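PDB 2R00: aspartate-semialdehyde dehydrogenase 2 from Vibrio cholerae, which catalyses the NADPH-dependent reductive dephosphorylation of L-aspartyl-4-phosphate to L-aspartate-semialdehyde, a step on the way to lysine and methionine. Local coordinates for residues E59-W63 with S64-I68; F71-G74 with G75-A79; L107-P110 with E111-P114; P239-Y242 with G243-A247; A254-A258 with E259-D263. One frame throughout, in Å; residues are numbered along the deposited sequence. Where two conformers were deposited one is given.

In the fold
Interactions 1, 2 and 3 belong to the nucleotide-binding half of the chain, interactions 4 and 5 to the dimerisation half. Interaction 4 is the most buried and leads into the active site with His-244; interactions 1 and 5 lie far out, their centres each about 25 Å from the centre of the chain, and mix buried apolar side chains with exposed polar ones. Interactions 1 and 2 include the two ends of strand 68-71 and touch through Trp-63 CH2 and Phe-71 CZ, 3.6 Å apart. Interactions 2 and 5 both start helices, one with a glycine and water, the other with a capping box. Interaction 3 depends on an asparagine amide, interaction 4 mainly on a phenylalanine ring.

Interaction 1: E59-W63 with S64-I68; sequences EEFDW and SQVHI
Asp-62 and Ser-64 make the first polar link of this tight turn, in which the 3-10 segment beginning at Trp-63 carries the chain toward strand 68-71. The amide N of Ser-64 donates to OD1 of Asp-62 over 3.1 Å, reaching the carboxylate from 58° above its plane. The bond closes an Asx turn: with CG of Asp-62 anti to its own N (chi1 172°), the carboxylate is turned toward Ser-64.

Two backbone bonds follow at the spacing expected of a 3-10 turn. Val-66 N points almost straight at Trp-63 O, 3.2 Å away, whereas Gln-65 N makes a weak bond of 3.4 Å to Asp-62 O.

The apolar contacts gather around the two rings. CG1 of Val-66 comes to the edge of the Phe-61 ring, 4.2 Å from CZ, while its CG2 lies 4.3 Å from CE3 of Trp-63. Within 59-63, the Phe-61 ring presents its CD2 to one face of the indole, over the centre and 3.7 Å above the plane. Beyond the turn, Trp-63 packs on Trp-81 and Ile-84 of helix 75-87, and Phe-61 meets Phe-34 of strand 30-37.

The chemistry is thus divided: an exposed carboxylate takes up an amide N-H at the start of the turn, and the aromatic and aliphatic groups are buried against the Rossmann-type sheet and its helix.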
loop_
_atom_site.group_PDB
_atom_site.type_symbol
_atom_site.label_atom_id
_atom_site.label_comp_id
_atom_site.label_asym_id
_atom_site.label_seq_id
_atom_site.Cartn_x
_atom_site.Cartn_y
_atom_site.Cartn_z
ATOM N N GLU A 59 -23.842 -18.534 30.535
ATOM C CA GLU A 59 -25.173 -19.151 30.620
ATOM C C GLU A 59 -25.789 -19.065 32.017
ATOM O O GLU A 59 -27.017 -19.081 32.157
ATOM C CB GLU A 59 -25.103 -20.621 30.194
ATOM C CG GLU A 59 -24.661 -20.868 28.743
ATOM C CD GLU A 59 -25.780 -20.680 27.724
ATOM O OE1 GLU A 59 -26.938 -20.423 28.124
ATOM O OE2 GLU A 59 -25.497 -20.791 26.509
ATOM N N GLU A 60 -24.934 -18.995 33.041
ATOM C CA GLU A 60 -25.382 -18.909 34.437
ATOM C C GLU A 60 -25.327 -17.488 35.026
ATOM O O GLU A 60 -25.784 -17.259 36.150
ATOM C CB GLU A 60 -24.580 -19.884 35.319
ATOM C CG GLU A 60 -24.585 -21.349 34.845
ATOM C CD GLU A 60 -23.716 -22.268 35.715
ATOM O OE1 GLU A 60 -22.641 -21.828 36.194
ATOM O OE2 GLU A 60 -24.102 -23.445 35.913
ATOM N N PHE A 61 -24.798 -16.531 34.264
ATOM C CA PHE A 61 -24.529 -15.194 34.785
ATOM C C PHE A 61 -25.782 -14.344 34.998
ATOM O O PHE A 61 -26.668 -14.303 34.141
ATOM C CB PHE A 61 -23.521 -14.463 33.886
ATOM C CG PHE A 61 -22.984 -13.192 34.480
ATOM C CD1 PHE A 61 -22.203 -13.216 35.635
ATOM C CD2 PHE A 61 -23.251 -11.959 33.880
ATOM C CE1 PHE A 61 -21.700 -12.035 36.186
ATOM C CE2 PHE A 61 -22.751 -10.777 34.417
ATOM C CZ PHE A 61 -21.974 -10.813 35.575
ATOM N N ASP A 62 -25.838 -13.679 36.151
ATOM C CA ASP A 62 -26.865 -12.689 36.470
ATOM C C ASP A 62 -26.346 -11.308 36.056
ATOM O O ASP A 62 -25.419 -10.779 36.666
ATOM C CB ASP A 62 -27.199 -12.733 37.979
ATOM C CG ASP A 62 -28.114 -11.597 38.426
ATOM O OD1 ASP A 62 -28.789 -10.987 37.574
ATOM O OD2 ASP A 62 -28.157 -11.311 39.647
ATOM N N TRP A 63 -26.950 -10.736 35.017
ATOM C CA TRP A 63 -26.472 -9.485 34.421
ATOM C C TRP A 63 -26.813 -8.257 35.267
ATOM O O TRP A 63 -26.238 -7.189 35.065
ATOM C CB TRP A 63 -27.008 -9.319 32.986
ATOM C CG TRP A 63 -26.480 -10.343 32.000
ATOM C CD1 TRP A 63 -27.080 -11.510 31.631
ATOM C CD2 TRP A 63 -25.252 -10.271 31.255
ATOM N NE1 TRP A 63 -26.303 -12.175 30.708
ATOM C CE2 TRP A 63 -25.178 -11.434 30.458
ATOM C CE3 TRP A 63 -24.212 -9.331 31.179
ATOM C CZ2 TRP A 63 -24.097 -11.689 29.593
ATOM C CZ3 TRP A 63 -23.133 -9.589 30.319
ATOM C CH2 TRP A 63 -23.091 -10.756 29.538
ATOM N N SER A 64 -27.740 -8.420 36.215
ATOM C CA SER A 64 -28.119 -7.356 37.159
ATOM C C SER A 64 -26.956 -6.888 38.017
ATOM O O SER A 64 -27.000 -5.805 38.611
ATOM C CB SER A 64 -29.262 -7.823 38.062
ATOM O OG SER A 64 -30.474 -7.883 37.326
ATOM N N GLN A 65 -25.918 -7.711 38.078
ATOM C CA GLN A 65 -24.701 -7.394 38.828
ATOM C C GLN A 65 -23.862 -6.257 38.238
ATOM O O GLN A 65 -23.060 -5.657 38.952
ATOM C CB GLN A 65 -23.828 -8.640 38.959
ATOM C CG GLN A 65 -24.458 -9.751 39.777
ATOM C CD GLN A 65 -23.626 -11.005 39.783
ATOM O OE1 GLN A 65 -23.588 -11.751 38.801
ATOM N NE2 GLN A 65 -22.953 -11.258 40.898
ATOM N N VAL A 66 -24.032 -5.959 36.949
ATOM C CA VAL A 66 -23.100 -5.040 36.271
ATOM C C VAL A 66 -23.750 -3.807 35.658
ATOM O O VAL A 66 -24.928 -3.828 35.283
ATOM C CB VAL A 66 -22.205 -5.758 35.211
ATOM C CG1 VAL A 66 -21.230 -6.710 35.886
ATOM C CG2 VAL A 66 -23.033 -6.509 34.205
ATOM N N HIS A 67 -22.961 -2.738 35.558
ATOM C CA HIS A 67 -23.385 -1.501 34.918
ATOM C C HIS A 67 -23.043 -1.507 33.428
ATOM O O HIS A 67 -23.812 -1.015 32.607
ATOM C CB HIS A 67 -22.702 -0.303 35.572
ATOM C CG HIS A 67 -23.060 -0.114 37.015
ATOM N ND1 HIS A 67 -22.304 -0.638 38.045
ATOM C CD2 HIS A 67 -24.087 0.548 37.598
ATOM C CE1 HIS A 67 -22.854 -0.309 39.201
ATOM N NE2 HIS A 67 -23.937 0.412 38.959
ATOM N N ILE A 68 -21.871 -2.047 33.108
ATOM C CA ILE A 68 -21.299 -1.981 31.757
ATOM C C ILE A 68 -20.642 -3.313 31.418
ATOM O O ILE A 68 -20.012 -3.948 32.270
ATOM C CB ILE A 68 -20.252 -0.834 31.636
ATOM C CG1 ILE A 68 -20.917 0.533 31.836
ATOM C CG2 ILE A 68 -19.518 -0.869 30.270
ATOM C CD1 ILE A 68 -19.932 1.636 32.198
#

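Interaction 2: F71-G74 with G75-A79; sequences FSAG and GELSA
Gly-74 and Ser-78 form the backbone bond that opens helix 75-87. Ser-78 N donates to Gly-74 O over 3.2 Å, and the donor lies in the carbonyl plane of Gly-74. Gly-74 is the N-cap; at its backbone angles (phi 98°, psi 152°) a CB would collide with the carbonyl O of Ala-73, a conformation glycine adopts readily.

Water completes the polar network. One molecule gives one proton to Gly-74 O and the other to Ser-78 OG, 2.6 Å away, and accepts from Ala-73 N, so it joins the loop backbone to the first helical turn. A second water donates to Ala-73 O at 3.0 Å and accepts from Leu-77 N. Ser-78 OG also bonds to OD1 of Asp-94.

The Phe-71 ring turns its edge to the serine, with OG of Ser-78 in the ring plane and 3.5 Å from Phe-71 CD2. With CG of Leu-77 anti to its carbonyl carbon (chi1 -74°), Leu-77 CD1 stands 4.3 Å from Ala-73 CB.

This is a strand-to-helix bend of the Rossmann fold, with the side chain of Ala-73 about 7 Å from Gly-13, a probable NADP(+)-binding residue. Strand 68-71 is paired with strand 91-94, the ring of Phe-71 meets Phe-9 edge-to-face and packs on Trp-81 of helix 75-87, and Ser-72 rests on Val-15 of helix 14-25.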
loop_
_atom_site.group_PDB
_atom_site.type_symbol
_atom_site.label_atom_id
_atom_site.label_comp_id
_atom_site.label_asym_id
_atom_site.label_seq_id
_atom_site.Cartn_x
_atom_site.Cartn_y
_atom_site.Cartn_z
ATOM N N PHE A 71 -17.886 -6.613 25.298
ATOM C CA PHE A 71 -18.031 -7.897 24.601
ATOM C C PHE A 71 -16.947 -8.046 23.546
ATOM O O PHE A 71 -16.759 -7.157 22.712
ATOM C CB PHE A 71 -19.393 -7.968 23.884
ATOM C CG PHE A 71 -20.562 -8.397 24.755
ATOM C CD1 PHE A 71 -20.618 -8.104 26.126
ATOM C CD2 PHE A 71 -21.653 -9.043 24.173
ATOM C CE1 PHE A 71 -21.722 -8.501 26.897
ATOM C CE2 PHE A 71 -22.756 -9.449 24.936
ATOM C CZ PHE A 71 -22.795 -9.166 26.301
ATOM N N SER A 72 -16.249 -9.172 23.560
ATOM C CA SER A 72 -15.335 -9.490 22.458
ATOM C C SER A 72 -15.189 -10.989 22.264
ATOM O O SER A 72 -14.082 -11.518 22.306
ATOM C CB SER A 72 -13.960 -8.832 22.665
ATOM O OG SER A 72 -13.189 -8.907 21.467
ATOM N N ALA A 73 -16.315 -11.666 22.040
ATOM C CA ALA A 73 -16.326 -13.115 21.820
ATOM C C ALA A 73 -16.911 -13.512 20.462
ATOM O O ALA A 73 -17.371 -14.630 20.290
ATOM C CB ALA A 73 -17.074 -13.816 22.954
ATOM N N GLY A 74 -16.903 -12.591 19.502
ATOM C CA GLY A 74 -17.366 -12.899 18.153
ATOM C C GLY A 74 -18.799 -12.443 17.961
ATOM O O GLY A 74 -19.564 -12.368 18.918
ATOM N N GLY A 75 -19.142 -12.135 16.719
ATOM C CA GLY A 75 -20.408 -11.506 16.380
ATOM C C GLY A 75 -21.648 -12.301 16.735
ATOM O O GLY A 75 -22.628 -11.732 17.204
ATOM N N GLU A 76 -21.621 -13.614 16.505
ATOM C CA GLU A 76 -22.824 -14.418 16.746
ATOM C C GLU A 76 -23.178 -14.536 18.221
ATOM O O GLU A 76 -24.357 -14.520 18.574
ATOM C CB GLU A 76 -22.823 -15.767 15.998
ATOM C CG GLU A 76 -23.542 -15.722 14.626
ATOM C CD GLU A 76 -24.551 -16.855 14.426
ATOM O OE1 GLU A 76 -25.323 -16.817 13.448
ATOM O OE2 GLU A 76 -24.587 -17.793 15.244
ATOM N N LEU A 77 -22.165 -14.601 19.084
ATOM C CA LEU A 77 -22.403 -14.562 20.518
ATOM C C LEU A 77 -22.895 -13.208 21.008
ATOM O O LEU A 77 -23.714 -13.146 21.926
ATOM C CB LEU A 77 -21.176 -15.052 21.307
ATOM C CG LEU A 77 -21.028 -16.578 21.217
ATOM C CD1 LEU A 77 -19.673 -17.059 21.782
ATOM C CD2 LEU A 77 -22.206 -17.254 21.944
ATOM N N SER A 78 -22.416 -12.124 20.400
ATOM C CA SER A 78 -22.970 -10.787 20.683
ATOM C C SER A 78 -24.430 -10.657 20.234
ATOM O O SER A 78 -25.260 -10.075 20.937
ATOM C CB SER A 78 -22.131 -9.701 20.004
ATOM O OG SER A 78 -20.979 -9.431 20.770
ATOM N N ALA A 79 -24.727 -11.180 19.050
ATOM C CA ALA A 79 -26.103 -11.222 18.527
ATOM C C ALA A 79 -27.085 -11.837 19.526
ATOM O O ALA A 79 -28.185 -11.318 19.723
ATOM C CB ALA A 79 -26.134 -12.008 17.216
HETATM O O HOH W 1 -19.244 -11.206 21.613
HETATM O O HOH W 2 -19.323 -15.851 18.308
#

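Interaction 3: L107-P110 with E111-P114; sequences LVVP and EVNP
Asn-113 holds its CG between the backbone N and the carbonyl carbon (chi1 66°), which swings the amide back alongside Leu-107 and Val-109; chi2 of -25° then sets both ends of the amide to work. ND2 donates to Leu-107 O over 2.8 Å, with that oxygen only 2° out of the amide plane. OD1 accepts from Val-109 N, also at 2.8 Å, and this donor lies in the carbonyl plane. The side chain thereby imitates a neighbouring strand, meeting one backbone C=O and one N-H of the extended chain, and these two bonds fix the rotation of the amide.

The turn itself closes on Val-109 O, which is gripped twice. Asn-113 N approaches nearly along the C=O axis at 2.9 Å, and Val-112 N comes from well above the carbonyl plane. Pro-110 O lies 3.3 Å from Pro-114 CD.

CG1 of Val-109, anti to its N, meets CG2 of Val-112 at 3.8 Å; the carboxylate OE1 of Glu-111 also lies against that CG1, at 3.5 Å.

Three helices surround the turn. Pro-110 and Pro-114 pack on helix 316-335, where Gln-326 binds Glu-111; Val-109 and Val-112 face helix 131-147; and Leu-107 and Val-112 touch Ile-223 of helix 211-223. Leu-107 also packs on Arg-100, a probable phosphate-binding residue. Val-108 pairs through its backbone with Ala-127 of strand 125-127, at the edge of the Rossmann sheet.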
loop_
_atom_site.group_PDB
_atom_site.type_symbol
_atom_site.label_atom_id
_atom_site.label_comp_id
_atom_site.label_asym_id
_atom_site.label_seq_id
_atom_site.Cartn_x
_atom_site.Cartn_y
_atom_site.Cartn_z
ATOM N N LEU A 107 -21.876 4.137 16.686
ATOM C CA LEU A 107 -20.580 3.521 16.390
ATOM C C LEU A 107 -19.495 4.542 16.707
ATOM O O LEU A 107 -19.383 5.550 16.017
ATOM C CB LEU A 107 -20.510 3.139 14.908
ATOM C CG LEU A 107 -19.195 2.591 14.330
ATOM C CD1 LEU A 107 -18.904 1.212 14.953
ATOM C CD2 LEU A 107 -19.265 2.492 12.795
ATOM N N VAL A 108 -18.686 4.279 17.732
ATOM C CA VAL A 108 -17.953 5.368 18.385
ATOM C C VAL A 108 -16.428 5.252 18.373
ATOM O O VAL A 108 -15.877 4.236 18.763
ATOM C CB VAL A 108 -18.466 5.592 19.843
ATOM C CG1 VAL A 108 -17.652 6.658 20.547
ATOM C CG2 VAL A 108 -19.968 5.954 19.833
ATOM N N VAL A 109 -15.776 6.317 17.905
ATOM C CA VAL A 109 -14.355 6.582 18.141
ATOM C C VAL A 109 -14.302 7.858 19.006
ATOM O O VAL A 109 -14.648 8.944 18.527
ATOM C CB VAL A 109 -13.589 6.848 16.812
ATOM C CG1 VAL A 109 -12.143 7.300 17.093
ATOM C CG2 VAL A 109 -13.610 5.610 15.903
ATOM N N PRO A 110 -13.937 7.720 20.302
ATOM C CA PRO A 110 -14.019 8.835 21.259
ATOM C C PRO A 110 -13.295 10.135 20.892
ATOM O O PRO A 110 -13.708 11.186 21.351
ATOM C CB PRO A 110 -13.451 8.236 22.553
ATOM C CG PRO A 110 -13.721 6.791 22.430
ATOM C CD PRO A 110 -13.500 6.484 20.974
ATOM N N GLU A 111 -12.249 10.077 20.068
ATOM C CA GLU A 111 -11.561 11.295 19.638
ATOM C C GLU A 111 -12.339 12.000 18.531
ATOM O O GLU A 111 -12.092 13.172 18.229
ATOM C CB GLU A 111 -10.150 10.976 19.142
ATOM C CG GLU A 111 -9.223 10.420 20.211
ATOM C CD GLU A 111 -9.231 8.908 20.273
ATOM O OE1 GLU A 111 -10.221 8.274 19.824
ATOM O OE2 GLU A 111 -8.233 8.350 20.778
ATOM N N VAL A 112 -13.283 11.288 17.929
ATOM C CA VAL A 112 -13.962 11.803 16.750
ATOM C C VAL A 112 -15.429 12.135 17.014
ATOM O O VAL A 112 -15.852 13.281 16.807
ATOM C CB VAL A 112 -13.814 10.828 15.553
ATOM C CG1 VAL A 112 -14.569 11.336 14.342
ATOM C CG2 VAL A 112 -12.343 10.617 15.226
ATOM N N ASN A 113 -16.201 11.145 17.470
ATOM C CA ASN A 113 -17.641 11.335 17.643
ATOM C C ASN A 113 -18.160 10.949 19.031
ATOM O O ASN A 113 -19.143 10.211 19.131
ATOM C CB ASN A 113 -18.415 10.580 16.551
ATOM C CG ASN A 113 -18.259 9.059 16.660
ATOM O OD1 ASN A 113 -17.275 8.557 17.196
ATOM N ND2 ASN A 113 -19.236 8.334 16.148
ATOM N N PRO A 114 -17.532 11.479 20.108
ATOM C CA PRO A 114 -17.930 11.046 21.445
ATOM C C PRO A 114 -19.378 11.419 21.752
ATOM O O PRO A 114 -19.988 10.786 22.594
ATOM C CB PRO A 114 -16.977 11.818 22.370
ATOM C CG PRO A 114 -16.595 13.047 21.580
ATOM C CD PRO A 114 -16.485 12.522 20.167
#

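Interaction 4: P239-Y242 with G243-A247; sequences PVFY and GHAEA
Phe-241 reaches forward over the bend to Gly-243 and Ala-245, and the contact is largely the path of its ring. From CB, directed toward the following residues, the side chain runs through CG to the CD2 side of the ring. CD2 lies 3.4 Å from the carbonyl O of Gly-243. Farther out, CE2 keeps near that same oxygen, stands 4.2 Å from CA of His-244, and is 3.9 Å from Ala-245 N, which sits in the ring plane at the edge. At the tip, CZ meets the methyl CB of Ala-245 at 4.1 Å. The strand backbone is met along one side of the ring, and the apolar tip ends on the alanine.

Gly-243 makes the bend, at backbone angles (phi 94°, psi -168°) where a CB would collide with the O of Tyr-242, a conformation open to glycine. A water lies 2.8 Å from Gly-243 O and 3.2 Å from Phe-241 O, on the inside of the bend.

Immediately after it comes His-244, the probable proton acceptor, whose CB points away from the loop; ND1 bonds to Gln-135, and its side chain is about 6 Å from that of the catalytic Cys-131.

The strand begun here, 244-252, runs antiparallel between 149-159 and 306-313: Ala-245 pairs with Tyr-157 and His-244 with Ala-313. Phe-241 also packs on Tyr-157, while the loop before the bend lies against the second subunit.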
loop_
_atom_site.group_PDB
_atom_site.type_symbol
_atom_site.label_atom_id
_atom_site.label_comp_id
_atom_site.label_asym_id
_atom_site.label_seq_id
_atom_site.Cartn_x
_atom_site.Cartn_y
_atom_site.Cartn_z
ATOM N N PRO A 239 1.275 -11.791 2.319
ATOM C CA PRO A 239 1.786 -13.133 2.646
ATOM C C PRO A 239 2.187 -13.300 4.118
ATOM O O PRO A 239 1.693 -14.215 4.769
ATOM C CB PRO A 239 2.987 -13.292 1.706
ATOM C CG PRO A 239 2.600 -12.495 0.494
ATOM C CD PRO A 239 1.779 -11.321 1.009
ATOM N N VAL A 240 3.042 -12.419 4.640
ATOM C CA VAL A 240 3.409 -12.436 6.068
ATOM C C VAL A 240 3.461 -11.003 6.622
ATOM O O VAL A 240 4.105 -10.144 6.027
ATOM C CB VAL A 240 4.768 -13.160 6.318
ATOM C CG1 VAL A 240 4.961 -13.454 7.807
ATOM C CG2 VAL A 240 4.872 -14.466 5.502
ATOM N N PHE A 241 2.800 -10.757 7.758
ATOM C CA PHE A 241 2.659 -9.391 8.287
ATOM C C PHE A 241 2.329 -9.345 9.783
ATOM O O PHE A 241 1.319 -9.920 10.223
ATOM C CB PHE A 241 1.566 -8.648 7.500
ATOM C CG PHE A 241 1.783 -7.160 7.375
ATOM C CD1 PHE A 241 2.934 -6.653 6.769
ATOM C CD2 PHE A 241 0.802 -6.263 7.805
ATOM C CE1 PHE A 241 3.122 -5.278 6.628
ATOM C CE2 PHE A 241 0.975 -4.878 7.664
ATOM C CZ PHE A 241 2.145 -4.390 7.074
ATOM N N TYR A 242 3.166 -8.637 10.542
ATOM C CA TYR A 242 2.963 -8.396 11.981
ATOM C C TYR A 242 2.485 -6.965 12.238
ATOM O O TYR A 242 3.203 -6.001 11.976
ATOM C CB TYR A 242 4.255 -8.678 12.775
ATOM C CG TYR A 242 4.721 -10.115 12.656
ATOM C CD1 TYR A 242 4.277 -11.086 13.557
ATOM C CD2 TYR A 242 5.582 -10.509 11.629
ATOM C CE1 TYR A 242 4.686 -12.418 13.442
ATOM C CE2 TYR A 242 6.001 -11.836 11.506
ATOM C CZ TYR A 242 5.544 -12.782 12.417
ATOM O OH TYR A 242 5.943 -14.090 12.301
ATOM N N GLY A 243 1.266 -6.841 12.750
ATOM C CA GLY A 243 0.642 -5.547 12.960
ATOM C C GLY A 243 -0.225 -5.185 11.772
ATOM O O GLY A 243 -0.504 -6.023 10.905
ATOM N N HIS A 244 -0.643 -3.929 11.726
ATOM C CA HIS A 244 -1.580 -3.470 10.720
ATOM C C HIS A 244 -1.151 -2.118 10.178
ATOM O O HIS A 244 -0.665 -1.268 10.926
ATOM C CB HIS A 244 -2.990 -3.382 11.327
ATOM C CG HIS A 244 -4.033 -2.904 10.368
ATOM N ND1 HIS A 244 -4.511 -1.611 10.376
ATOM C CD2 HIS A 244 -4.681 -3.541 9.363
ATOM C CE1 HIS A 244 -5.410 -1.470 9.418
ATOM N NE2 HIS A 244 -5.530 -2.626 8.787
ATOM N N ALA A 245 -1.339 -1.918 8.881
ATOM C CA ALA A 245 -0.974 -0.650 8.253
ATOM C C ALA A 245 -2.038 -0.207 7.260
ATOM O O ALA A 245 -2.786 -1.039 6.739
ATOM C CB ALA A 245 0.379 -0.768 7.567
ATOM N N GLU A 246 -2.097 1.104 7.019
ATOM C CA GLU A 246 -2.983 1.711 6.031
ATOM C C GLU A 246 -2.255 2.818 5.307
ATOM O O GLU A 246 -1.560 3.596 5.930
ATOM C CB GLU A 246 -4.193 2.347 6.694
ATOM C CG GLU A 246 -4.935 1.439 7.609
ATOM C CD GLU A 246 -6.056 2.133 8.290
ATOM O OE1 GLU A 246 -5.936 3.338 8.595
ATOM O OE2 GLU A 246 -7.064 1.470 8.521
ATOM N N ALA A 247 -2.436 2.880 3.993
ATOM C CA ALA A 247 -1.981 3.998 3.178
ATOM C C ALA A 247 -3.221 4.819 2.863
ATOM O O ALA A 247 -4.229 4.269 2.390
ATOM C CB ALA A 247 -1.339 3.487 1.887
HETATM O O HOH W 3 -1.547 -8.568 10.602
#

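Interaction 5: A254-A258 with E259-D263; sequences APIDA and EQVMD
Gln-260 turns its amide back to Asp-257 N, while the Asp-257 carboxylate accepts the N-H of Glu-259; both side chains thus take up N-H groups at the start of helix 258-267. The glutamine leaves its CB with CG anti to its carbonyl carbon (chi1 -60°) and stays extended beyond CG, so OE1 reaches back to Asp-257 N. That bond is 2.7 Å long and nearly straight, with the donor in the plane of the amide carbonyl. The Asp-257 CG lies anti to its own N (chi1 -155°), and OD1 takes the N-H of Glu-259 at 3.2 Å, using its anti lone pair. Asp-257 and Glu-259 lie side by side and point the same way, their carboxylate planes 42° apart. The like charges stay separate, with OD1 of Asp-257 5.5 Å from OE2 of Glu-259.

Ile-256 crosses the helix side chains at a slant. Its CG1 lies 3.5 Å from OE1 of Gln-260 and 4.0 Å from CG1 of Val-261, giving the glutamine chain an apolar flank and leading inward to Ile-307 of strand 306-313.

Underneath, the backbone takes up the helical pattern. Val-261 N bonds to Asp-257 O at 3.1 Å and Met-262 N to Ala-258 O at 2.9 Å, while Gln-260 N makes a weak bond to Asp-257 O. Asn-299 of strand 292-300 adds to the cap from outside, binding Ile-256 O and Ala-258 N.

Asp-257 and Gln-260 form a capping box, the aspartate's bond going to the residue before Gln-260, here starting a helix laid against the sheet of the dimerisation domain.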
loop_
_atom_site.group_PDB
_atom_site.type_symbol
_atom_site.label_atom_id
_atom_site.label_comp_id
_atom_site.label_asym_id
_atom_site.label_seq_id
_atom_site.Cartn_x
_atom_site.Cartn_y
_atom_site.Cartn_z
ATOM N N ALA A 254 -10.589 22.169 0.961
ATOM C CA ALA A 254 -9.697 23.325 0.836
ATOM C C ALA A 254 -8.247 22.851 0.856
ATOM O O ALA A 254 -7.942 21.837 1.499
ATOM C CB ALA A 254 -9.940 24.311 1.962
ATOM N N PRO A 255 -7.341 23.585 0.169
ATOM C CA PRO A 255 -5.933 23.185 0.152
ATOM C C PRO A 255 -5.346 23.243 1.549
ATOM O O PRO A 255 -5.732 24.103 2.340
ATOM C CB PRO A 255 -5.261 24.256 -0.721
ATOM C CG PRO A 255 -6.358 24.939 -1.450
ATOM C CD PRO A 255 -7.576 24.816 -0.609
ATOM N N ILE A 256 -4.433 22.323 1.849
ATOM C CA ILE A 256 -3.705 22.334 3.120
ATOM C C ILE A 256 -2.298 21.763 2.946
ATOM O O ILE A 256 -2.115 20.719 2.315
ATOM C CB ILE A 256 -4.482 21.604 4.254
ATOM C CG1 ILE A 256 -3.823 21.882 5.609
ATOM C CG2 ILE A 256 -4.617 20.094 3.965
ATOM C CD1 ILE A 256 -4.638 21.406 6.794
ATOM N N ASP A 257 -1.309 22.452 3.508
ATOM C CA ASP A 257 0.084 22.067 3.331
ATOM C C ASP A 257 0.428 20.899 4.238
ATOM O O ASP A 257 -0.032 20.843 5.382
ATOM C CB ASP A 257 1.019 23.250 3.615
ATOM C CG ASP A 257 2.350 23.130 2.890
ATOM O OD1 ASP A 257 3.155 22.232 3.239
ATOM O OD2 ASP A 257 2.593 23.943 1.967
ATOM N N ALA A 258 1.234 19.973 3.719
ATOM C CA ALA A 258 1.718 18.827 4.483
ATOM C C ALA A 258 2.303 19.253 5.831
ATOM O O ALA A 258 2.095 18.587 6.843
ATOM C CB ALA A 258 2.744 18.062 3.686
ATOM N N GLU A 259 3.027 20.370 5.831
ATOM C CA GLU A 259 3.654 20.902 7.042
ATOM C C GLU A 259 2.613 21.277 8.082
ATOM O O GLU A 259 2.830 21.076 9.269
ATOM C CB GLU A 259 4.519 22.124 6.716
ATOM C CG GLU A 259 5.735 21.827 5.861
ATOM C CD GLU A 259 6.789 20.992 6.583
ATOM O OE1 GLU A 259 6.812 20.986 7.841
ATOM O OE2 GLU A 259 7.601 20.343 5.886
ATOM N N GLN A 260 1.486 21.824 7.625
ATOM C CA GLN A 260 0.400 22.205 8.525
ATOM C C GLN A 260 -0.216 20.957 9.156
ATOM O O GLN A 260 -0.310 20.861 10.387
ATOM C CB GLN A 260 -0.655 23.050 7.802
ATOM C CG GLN A 260 -0.099 24.358 7.223
ATOM C CD GLN A 260 -1.069 25.081 6.288
ATOM O OE1 GLN A 260 -1.517 24.532 5.268
ATOM N NE2 GLN A 260 -1.375 26.335 6.621
ATOM N N VAL A 261 -0.590 19.980 8.331
ATOM C CA VAL A 261 -1.166 18.753 8.887
ATOM C C VAL A 261 -0.195 17.987 9.806
ATOM O O VAL A 261 -0.625 17.412 10.804
ATOM C CB VAL A 261 -1.949 17.872 7.834
ATOM C CG1 VAL A 261 -1.913 18.478 6.447
ATOM C CG2 VAL A 261 -1.514 16.405 7.848
ATOM N N MET A 262 1.108 18.034 9.524
ATOM C CA MET A 262 2.082 17.429 10.445
ATOM C C MET A 262 2.083 18.116 11.811
ATOM O O MET A 262 2.170 17.445 12.843
ATOM C CB MET A 262 3.495 17.394 9.852
ATOM C CG MET A 262 3.698 16.267 8.852
ATOM S SD MET A 262 5.420 15.944 8.436
ATOM C CE MET A 262 5.749 17.292 7.304
ATOM N N ASP A 263 1.981 19.447 11.809
ATOM C CA ASP A 263 1.863 20.215 13.057
ATOM C C ASP A 263 0.604 19.836 13.839
ATOM O O ASP A 263 0.675 19.587 15.040
ATOM C CB ASP A 263 1.872 21.722 12.775
ATOM C CG ASP A 263 3.257 22.256 12.435
ATOM O OD1 ASP A 263 4.269 21.562 12.706
ATOM O OD2 ASP A 263 3.330 23.381 11.892
#